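Local coordinates for protein D-alanyl-D-alanine carboxypeptidase (Enterococcus faecalis V583, PDB 5ZHF) that cleaves the C-terminal D-alanine from peptidoglycan pentapeptides as a zinc-dependent carboxypeptidase of the M15B family, an activity linked to vancomycin resistance, at residues A[166-171]-A[192-197]. Sequence-based numbering, arbitrary orientation.
Sequences ENSYRF and WHYRYV. With ZN (zinc ion), chain C.
Ser168 meets the ring of Tyr194 where the 3-10 turn after helix 157-167 packs on strand 193-196, an inner strand of the antiparallel four-stranded sheet of this M15B peptidase. The contact is one of van der Waals packing; no hydrogen bond joins the two segments. Ser168 OG lies at the ring edge, near its plane, 3.2 Å from Tyr194 CE2, while Ser168 CB approaches the same carbon to 3.6 Å. A chi1 of 66° turns the buried hydroxyl both to this edge and to Phe173 O, its hydrogen-bond partner at the start of strand 173-175, which neighbours 193-196 in the sheet. Leu164 and Asp165 of helix 157-167 also touch Tyr194. Farther along, the carbonyl of Phe171 faces the edge of the Tyr196 ring, its O 3.7 Å from Tyr196 CE1; CG anti to the backbone N (chi1 -176°) brings this ring nearer the turn.

Away from the interface, Arg170 NH2 donates to Asn167 OD1 at 2.9 Å within the turn. In the strand, Arg195 NH1 forms a salt bridge with Glu139 OE2, whose other oxygen, OE1, accepts from His193 NE2.

Next to Tyr194, His193 binds zinc together with His140 and Asp147. Its ND1, across the imidazole from NE2, holds the metal at 2.0 Å; a metal-bound water accepts from Trp192 NE1 at 3.3 Å.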
# COMPACT_ATOMS: atom_id res chain seq x y z
N GLU A 166 14.43 1.84 -1.76
CA GLU A 166 15.52 1.98 -2.74
C GLU A 166 15.37 1.09 -3.98
O GLU A 166 16.04 1.32 -4.99
CB GLU A 166 16.85 1.72 -2.02
CG GLU A 166 17.12 2.76 -0.93
CD GLU A 166 18.26 2.42 0.02
OE1 GLU A 166 18.92 1.41 -0.17
OE2 GLU A 166 18.47 3.18 0.99
N ASN A 167 14.51 0.06 -3.92
CA ASN A 167 14.43 -0.96 -4.98
C ASN A 167 13.06 -1.26 -5.61
O ASN A 167 13.01 -1.89 -6.68
CB ASN A 167 14.99 -2.29 -4.48
CG ASN A 167 16.46 -2.22 -4.18
OD1 ASN A 167 17.28 -2.36 -5.09
ND2 ASN A 167 16.81 -1.99 -2.92
N SER A 168 11.97 -0.93 -4.94
CA SER A 168 10.67 -1.45 -5.33
C SER A 168 10.26 -1.05 -6.75
O SER A 168 9.55 -1.81 -7.42
CB SER A 168 9.58 -0.98 -4.38
OG SER A 168 9.38 0.43 -4.45
N TYR A 169 10.68 0.15 -7.14
CA TYR A 169 10.28 0.71 -8.45
C TYR A 169 10.76 -0.12 -9.63
O TYR A 169 10.11 -0.18 -10.66
CB TYR A 169 10.76 2.17 -8.60
CG TYR A 169 12.24 2.29 -8.77
CD1 TYR A 169 13.09 2.35 -7.66
CD2 TYR A 169 12.83 2.31 -10.05
CE1 TYR A 169 14.46 2.45 -7.81
CE2 TYR A 169 14.20 2.42 -10.20
CZ TYR A 169 15.02 2.48 -9.09
OH TYR A 169 16.42 2.57 -9.20
N ARG A 170 11.88 -0.81 -9.45
CA ARG A 170 12.41 -1.70 -10.48
C ARG A 170 11.45 -2.87 -10.83
O ARG A 170 11.58 -3.49 -11.89
CB ARG A 170 13.80 -2.23 -10.05
CG ARG A 170 14.84 -1.13 -9.86
CD ARG A 170 16.27 -1.63 -9.76
NE ARG A 170 16.49 -2.41 -8.53
CZ ARG A 170 16.65 -3.73 -8.45
NH1 ARG A 170 16.62 -4.50 -9.53
NH2 ARG A 170 16.85 -4.30 -7.25
N PHE A 171 10.50 -3.15 -9.94
CA PHE A 171 9.50 -4.21 -10.08
C PHE A 171 8.08 -3.67 -10.22
O PHE A 171 7.12 -4.44 -10.20
CB PHE A 171 9.61 -5.16 -8.89
CG PHE A 171 11.00 -5.60 -8.67
CD1 PHE A 171 11.53 -6.64 -9.42
CD2 PHE A 171 11.81 -4.94 -7.76
CE1 PHE A 171 12.87 -7.02 -9.26
CE2 PHE A 171 13.14 -5.33 -7.60
CZ PHE A 171 13.65 -6.38 -8.34
N TRP A 192 5.59 0.48 5.01
CA TRP A 192 5.17 -0.87 4.61
C TRP A 192 4.27 -0.92 3.37
O TRP A 192 4.16 -1.99 2.76
CB TRP A 192 4.42 -1.55 5.77
CG TRP A 192 3.34 -0.74 6.33
CD1 TRP A 192 2.05 -0.65 5.90
CD2 TRP A 192 3.43 0.17 7.45
NE1 TRP A 192 1.35 0.23 6.66
CE2 TRP A 192 2.17 0.75 7.62
CE3 TRP A 192 4.46 0.53 8.31
CZ2 TRP A 192 1.90 1.68 8.64
CZ3 TRP A 192 4.20 1.46 9.32
CH2 TRP A 192 2.93 2.01 9.48
N HIS A 193 3.59 0.17 3.02
CA HIS A 193 2.48 0.09 2.04
C HIS A 193 2.99 0.40 0.61
O HIS A 193 3.34 1.55 0.31
CB HIS A 193 1.34 1.02 2.43
CG HIS A 193 0.17 0.97 1.50
ND1 HIS A 193 -1.04 0.40 1.85
CD2 HIS A 193 0.03 1.41 0.23
CE1 HIS A 193 -1.88 0.52 0.83
NE2 HIS A 193 -1.26 1.15 -0.16
N TYR A 194 3.04 -0.64 -0.22
CA TYR A 194 3.53 -0.59 -1.60
C TYR A 194 2.40 -0.87 -2.61
O TYR A 194 1.57 -1.77 -2.41
CB TYR A 194 4.75 -1.51 -1.78
CG TYR A 194 5.97 -0.77 -1.27
CD1 TYR A 194 6.20 -0.64 0.10
CD2 TYR A 194 6.82 -0.08 -2.14
CE1 TYR A 194 7.29 0.11 0.58
CE2 TYR A 194 7.88 0.67 -1.68
CZ TYR A 194 8.11 0.79 -0.32
OH TYR A 194 9.17 1.57 0.08
N ARG A 195 2.37 -0.05 -3.67
CA ARG A 195 1.29 -0.05 -4.68
C ARG A 195 1.90 -0.38 -6.02
O ARG A 195 2.91 0.23 -6.41
CB ARG A 195 0.62 1.33 -4.72
CG ARG A 195 -0.20 1.67 -5.96
CD ARG A 195 -1.38 0.73 -6.19
NE ARG A 195 -1.86 0.96 -7.55
CZ ARG A 195 -2.75 1.85 -7.93
NH1 ARG A 195 -3.40 2.61 -7.05
NH2 ARG A 195 -3.03 1.94 -9.24
N TYR A 196 1.30 -1.34 -6.72
CA TYR A 196 1.73 -1.65 -8.07
C TYR A 196 1.13 -0.64 -9.06
O TYR A 196 -0.09 -0.50 -9.15
CB TYR A 196 1.28 -3.03 -8.50
CG TYR A 196 1.81 -3.39 -9.87
CD1 TYR A 196 3.13 -3.79 -10.05
CD2 TYR A 196 1.00 -3.27 -11.01
CE1 TYR A 196 3.63 -4.11 -11.30
CE2 TYR A 196 1.48 -3.59 -12.27
CZ TYR A 196 2.78 -4.00 -12.42
OH TYR A 196 3.27 -4.34 -13.67
N VAL A 197 2.02 0.03 -9.79
CA VAL A 197 1.64 0.87 -10.94
C VAL A 197 2.28 0.46 -12.27
O VAL A 197 1.94 1.04 -13.33
CB VAL A 197 1.96 2.34 -10.64
CG1 VAL A 197 1.07 2.84 -9.53
CG2 VAL A 197 3.43 2.55 -10.34
ZN ZN C . -1.51 -0.75 3.41
O HOH W 1 -1.62 0.47 5.25